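Local coordinates for threonine synthase (Brucella melitensis bv. 1, PDB 4F4F), which probably catalyses the pyridoxal-phosphate-dependent conversion of O-phospho-L-homoserine and water to L-threonine and phosphate, the last step of threonine biosynthesis, at residues A[284-288]-A[308-314]; A[259-263]-A[315-321]. All blocks are in the same frame, centred on the assembly; numbering follows the deposited sequence.

Strand 253-258 ends in the loop 259-263, which grips the phosphate of pyridoxal phosphate and leads into helix 263-274. The chain then returns along the neighbouring parallel strand 278-285, completing a beta-alpha-beta crossover, and the C-terminal end of that strand supplies residues 284-288. After helix 290-297 and the short strand 299-301 it enters the long loop ahead of helix 321-328. There residues 308-314 come back to 284-288, closing the shorter loop of interaction 1, and residues 315-321 go straight on to 259-263, closing the longer loop of interaction 2, inside which the first is nested. One continuous loop is thus tied to the ends of two adjacent strands, probably hydrogen-bonded to each other through Ala284 O and Thr259 N, 2.9 Å apart.

Interaction 1. Residues A[284-288]-A[308-314]; sequences ATNDN and TTSPSMD. With PLP (pyridoxal-5'-phosphate), chain C.
With chi1 at 70°, Asn286 places CG between its own backbone N and carbonyl carbon and carries its amide into the loop 308-314, where Ser310, at chi1 43°, turns OG to meet it. The fold is type II of the pyridoxal-phosphate enzymes, that of the tryptophan synthase beta family, and the motif on the strand side is an Asx turn just beyond strand 278-285: Asn286 OD1 accepts from Asn288 N, in the carbonyl plane, and also from Asn288 ND2. Asparagine suits this place because its other end is a donor. Asn286 ND2 gives a fairly straight bond to Ser310 OG at 2.9 Å, with the hydroxyl lying in the amide plane. The same nitrogen stands 2.7 Å from Asp314 OD1, but the bond is weak, bent to 125°.

Asp314 organises its own loop as well. Thr308 OG1 donates to the syn lone pair of Asp314 OD1, a very short bond of 2.5 Å, and Thr308 N reaches OD2, so both carboxylate oxygens are engaged. Thr308 OG1 in turn accepts from Ser310 N in an ST turn, which helps set the position of Ser310. The Thr308 methyl CG2 lies alongside Asp287 OD2. Asn288 faces the same loop, and its OD1 accepts from Ala306 N.

A water bridges the two backbones, accepting from Asn286 N, with Asn288 O and Met313 O both 2.8 Å from it. Met313 links this network to the cofactor: its CG packs 3.7 Å from C6 of the pyridine ring. Ser312 N is hydrogen-bonded to His391 NE2, while Ser312 CB touches PLP C3. On the strand side, the flexible thioether of Met313 bends at chi3, and its methyl CE ends 3.3 Å from Ala284 O.

Interaction 2. Residues A[259-263]-A[315-321]; sequences TGNFG and IQISSNF. With PLP (pyridoxal-5'-phosphate), chain C.
Between strand 253-258 and helix 263-274 the backbone of 259-263 curls so that successive amides point at the cofactor, with Phe262 in a positive-phi conformation (79°), while Ser318 to Phe321 form a type I beta turn packed against it. This is the phosphate-binding loop of the type II fold of pyridoxal-phosphate enzymes. Gly260 N and Phe262 N both donate to PLP O1P, and Asn261 N donates to O2P at 2.7 Å. Phe262 is also the N-cap of the helix, whose N-terminal end would probably help to stabilise the phosphate charge. Gly260, with no side chain, lets the backbone pass close by PLP C5A.

Asn261 joins the loop to the turn. Its CG sits beside the backbone N (chi1 -79°), which carries OD1 over to Ser319 N, a nearly straight bond of 2.8 Å. Its backbone O takes two donors from Asn320, N and ND2, which arrive from opposite faces of the carbonyl plane; ND2 stands well above that plane. The amide of Asn320 is steadied further by Ser226 O, to which ND2 also donates, and Ser319 OG is bonded to Ser226 OG. Ser318, a small residue with a hydroxyl, donates through OG to Gly260 O, though the place of that oxygen is less sure.

Beside these polar bonds two aromatic rings meet in a T-shape. The edge of Phe321 points at the face of Phe262, with the planes 82° apart, and Phe321 CD1 lies 4.0 Å above the centre of the Phe262 ring. Leu291 of helix 290-297 touches both rings, apolar company that suits phenylalanine at each position. Asp264 N is a further donor to PLP. A water also reaches the phosphate: it accepts from Gly263 N and, weakly, from Asn320 ND2, and donates to PLP O2P over 2.7 Å.

Interaction 1. Residues A[284-288]-A[308-314]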
# COMPACT_ATOMS: atom_id res chain seq x y z
N ALA A 284 11.12 -7.86 2.94
CA ALA A 284 12.36 -7.40 2.32
C ALA A 284 12.50 -5.88 2.55
O ALA A 284 11.60 -5.11 2.20
CB ALA A 284 12.37 -7.71 0.82
N THR A 285 13.62 -5.47 3.16
CA THR A 285 13.80 -4.10 3.56
C THR A 285 15.03 -3.54 2.83
O THR A 285 15.89 -4.30 2.35
CB THR A 285 14.04 -3.95 5.09
OG1 THR A 285 15.43 -4.22 5.40
CG2 THR A 285 13.09 -4.88 5.88
N ASN A 286 15.10 -2.22 2.76
CA ASN A 286 16.32 -1.53 2.42
C ASN A 286 17.17 -1.28 3.68
O ASN A 286 16.92 -1.91 4.72
CB ASN A 286 16.05 -0.29 1.52
CG ASN A 286 15.36 0.88 2.22
OD1 ASN A 286 15.50 1.11 3.43
ND2 ASN A 286 14.63 1.67 1.43
N ASP A 287 18.19 -0.41 3.58
CA ASP A 287 19.04 -0.07 4.74
C ASP A 287 18.25 0.41 5.98
O ASP A 287 18.74 0.34 7.09
CB ASP A 287 20.06 1.02 4.34
CG ASP A 287 20.86 0.63 3.11
OD1 ASP A 287 21.86 -0.09 3.26
OD2 ASP A 287 20.44 0.97 1.99
N ASN A 288 17.04 0.90 5.77
CA ASN A 288 16.14 1.20 6.88
C ASN A 288 15.46 -0.11 7.29
O ASN A 288 14.40 -0.48 6.79
CB ASN A 288 15.13 2.25 6.45
CG ASN A 288 15.80 3.53 6.05
OD1 ASN A 288 16.17 4.32 6.91
ND2 ASN A 288 15.99 3.75 4.76
N THR A 308 17.94 6.14 0.28
CA THR A 308 18.39 4.99 -0.49
C THR A 308 17.88 5.14 -1.91
O THR A 308 17.30 6.18 -2.25
CB THR A 308 17.83 3.66 0.10
OG1 THR A 308 16.42 3.61 -0.12
CG2 THR A 308 18.16 3.49 1.62
N THR A 309 18.06 4.11 -2.73
CA THR A 309 17.51 4.07 -4.08
C THR A 309 16.11 3.46 -4.11
O THR A 309 15.52 3.36 -5.17
CB THR A 309 18.45 3.31 -5.04
OG1 THR A 309 18.81 2.04 -4.48
CG2 THR A 309 19.78 4.17 -5.35
N SER A 310 15.58 3.06 -2.95
CA SER A 310 14.21 2.57 -2.87
C SER A 310 13.41 3.47 -1.91
O SER A 310 12.99 3.01 -0.83
CB SER A 310 14.19 1.11 -2.41
OG SER A 310 15.09 0.84 -1.34
N PRO A 311 13.19 4.76 -2.30
CA PRO A 311 12.64 5.75 -1.36
C PRO A 311 11.27 5.41 -0.78
O PRO A 311 10.97 5.85 0.34
CB PRO A 311 12.55 7.03 -2.20
CG PRO A 311 12.43 6.55 -3.59
CD PRO A 311 13.37 5.36 -3.63
N SER A 312 10.44 4.64 -1.47
CA SER A 312 9.13 4.27 -0.90
C SER A 312 9.24 3.30 0.31
O SER A 312 8.26 3.03 0.99
CB SER A 312 8.20 3.67 -1.95
OG SER A 312 8.02 4.57 -3.05
N MET A 313 10.44 2.78 0.55
CA MET A 313 10.70 1.93 1.69
C MET A 313 11.62 2.61 2.72
O MET A 313 12.08 1.98 3.66
CB MET A 313 11.28 0.59 1.20
CG MET A 313 10.28 -0.24 0.41
SD MET A 313 11.08 -1.48 -0.64
CE MET A 313 12.13 -2.33 0.54
N ASP A 314 11.86 3.90 2.54
CA ASP A 314 12.70 4.64 3.47
C ASP A 314 11.86 5.02 4.69
O ASP A 314 11.39 6.15 4.80
CB ASP A 314 13.31 5.86 2.78
CG ASP A 314 14.49 5.50 1.83
OD1 ASP A 314 14.93 4.34 1.80
OD2 ASP A 314 14.98 6.41 1.13
N1 PLP C . 7.57 -0.58 -2.99
C2 PLP C . 7.00 0.51 -3.64
C2A PLP C . 7.27 0.86 -5.08
C3 PLP C . 6.03 1.37 -2.90
O3 PLP C . 5.45 2.44 -3.55
C4 PLP C . 5.76 1.01 -1.46
C4A PLP C . 4.81 1.78 -0.60
C5 PLP C . 6.43 -0.18 -0.87
C6 PLP C . 7.30 -0.92 -1.70
C5A PLP C . 6.11 -0.58 0.59
O4P PLP C . 4.69 -0.97 0.82
P PLP C . 3.99 -1.23 2.28
O1P PLP C . 4.92 -2.19 3.01
O2P PLP C . 3.93 0.15 2.90
O3P PLP C . 2.60 -1.80 2.05
O HOH W 1 13.22 -0.54 4.27

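Interaction 2. Residues A[259-263]-A[315-321]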
# COMPACT_ATOMS: atom_id res chain seq x y z
N THR A 259 8.97 -4.09 1.47
CA THR A 259 8.03 -3.67 2.53
C THR A 259 8.51 -2.36 3.13
O THR A 259 9.69 -2.19 3.39
CB THR A 259 7.99 -4.74 3.65
OG1 THR A 259 7.30 -5.90 3.20
CG2 THR A 259 7.31 -4.24 4.92
N GLY A 260 7.57 -1.44 3.32
CA GLY A 260 7.80 -0.22 4.06
C GLY A 260 6.86 -0.23 5.24
O GLY A 260 7.27 -0.54 6.37
N ASN A 261 5.59 0.13 5.01
CA ASN A 261 4.66 0.27 6.14
C ASN A 261 3.83 -0.97 6.43
O ASN A 261 2.88 -0.89 7.20
CB ASN A 261 3.74 1.49 5.94
CG ASN A 261 4.45 2.79 6.28
OD1 ASN A 261 5.01 2.94 7.38
ND2 ASN A 261 4.52 3.69 5.30
N PHE A 262 4.19 -2.10 5.82
CA PHE A 262 3.70 -3.44 6.19
C PHE A 262 2.32 -3.84 5.71
O PHE A 262 1.90 -4.99 5.94
CB PHE A 262 3.75 -3.62 7.71
CG PHE A 262 4.14 -4.99 8.14
CD1 PHE A 262 5.48 -5.40 8.06
CD2 PHE A 262 3.21 -5.88 8.63
CE1 PHE A 262 5.87 -6.66 8.43
CE2 PHE A 262 3.60 -7.15 9.02
CZ PHE A 262 4.92 -7.55 8.92
N GLY A 263 1.60 -2.93 5.05
CA GLY A 263 0.22 -3.14 4.65
C GLY A 263 0.13 -4.21 3.58
O GLY A 263 -0.77 -5.04 3.59
N ILE A 315 11.66 4.04 5.57
CA ILE A 315 10.80 4.21 6.76
C ILE A 315 11.61 4.23 8.03
O ILE A 315 12.58 3.46 8.17
CB ILE A 315 9.74 3.08 6.91
CG1 ILE A 315 10.40 1.67 6.87
CG2 ILE A 315 8.67 3.23 5.84
CD1 ILE A 315 9.62 0.57 7.61
N GLN A 316 11.19 5.07 8.97
CA GLN A 316 11.72 5.03 10.34
C GLN A 316 10.95 3.99 11.18
O GLN A 316 11.54 3.19 11.91
CB GLN A 316 11.62 6.41 11.00
CG GLN A 316 12.32 6.45 12.34
CD GLN A 316 12.67 7.86 12.79
OE1 GLN A 316 11.79 8.69 13.04
NE2 GLN A 316 13.95 8.14 12.89
N ILE A 317 9.63 4.00 11.03
CA ILE A 317 8.73 3.02 11.65
C ILE A 317 7.76 2.47 10.59
O ILE A 317 7.57 3.06 9.54
CB ILE A 317 7.92 3.61 12.82
CG1 ILE A 317 7.05 4.80 12.37
CG2 ILE A 317 8.82 4.01 13.99
CD1 ILE A 317 6.15 5.38 13.47
N SER A 318 7.18 1.33 10.87
CA SER A 318 6.33 0.67 9.90
C SER A 318 4.86 0.77 10.37
O SER A 318 4.47 0.09 11.31
CB SER A 318 6.78 -0.76 9.75
OG SER A 318 6.10 -1.41 8.72
N SER A 319 4.08 1.59 9.68
CA SER A 319 2.78 2.02 10.21
C SER A 319 1.79 0.86 10.48
O SER A 319 1.02 0.91 11.43
CB SER A 319 2.16 3.06 9.28
OG SER A 319 1.67 2.43 8.10
N ASN A 320 1.82 -0.20 9.69
CA ASN A 320 0.89 -1.30 9.89
C ASN A 320 1.44 -2.48 10.67
O ASN A 320 0.74 -3.47 10.88
CB ASN A 320 0.38 -1.78 8.55
CG ASN A 320 -0.51 -0.76 7.89
OD1 ASN A 320 -1.56 -0.46 8.40
ND2 ASN A 320 -0.07 -0.19 6.78
N PHE A 321 2.69 -2.38 11.11
CA PHE A 321 3.27 -3.48 11.93
C PHE A 321 2.42 -3.77 13.17
O PHE A 321 2.29 -4.92 13.60
CB PHE A 321 4.70 -3.13 12.33
CG PHE A 321 5.45 -4.25 12.99
CD1 PHE A 321 5.62 -5.47 12.36
CD2 PHE A 321 6.02 -4.06 14.23
CE1 PHE A 321 6.34 -6.50 12.97
CE2 PHE A 321 6.71 -5.08 14.85
CZ PHE A 321 6.88 -6.30 14.21
N1 PLP C . 7.57 -0.58 -2.99
C2 PLP C . 7.00 0.51 -3.64
C2A PLP C . 7.27 0.86 -5.08
C3 PLP C . 6.03 1.37 -2.90
O3 PLP C . 5.45 2.44 -3.55
C4 PLP C . 5.76 1.01 -1.46
C4A PLP C . 4.81 1.78 -0.60
C5 PLP C . 6.43 -0.18 -0.87
C6 PLP C . 7.30 -0.92 -1.70
C5A PLP C . 6.11 -0.58 0.59
O4P PLP C . 4.69 -0.97 0.82
P PLP C . 3.99 -1.23 2.28
O1P PLP C . 4.92 -2.19 3.01
O2P PLP C . 3.93 0.15 2.90
O3P PLP C . 2.60 -1.80 2.05
O HOH W 2 1.66 -0.14 4.31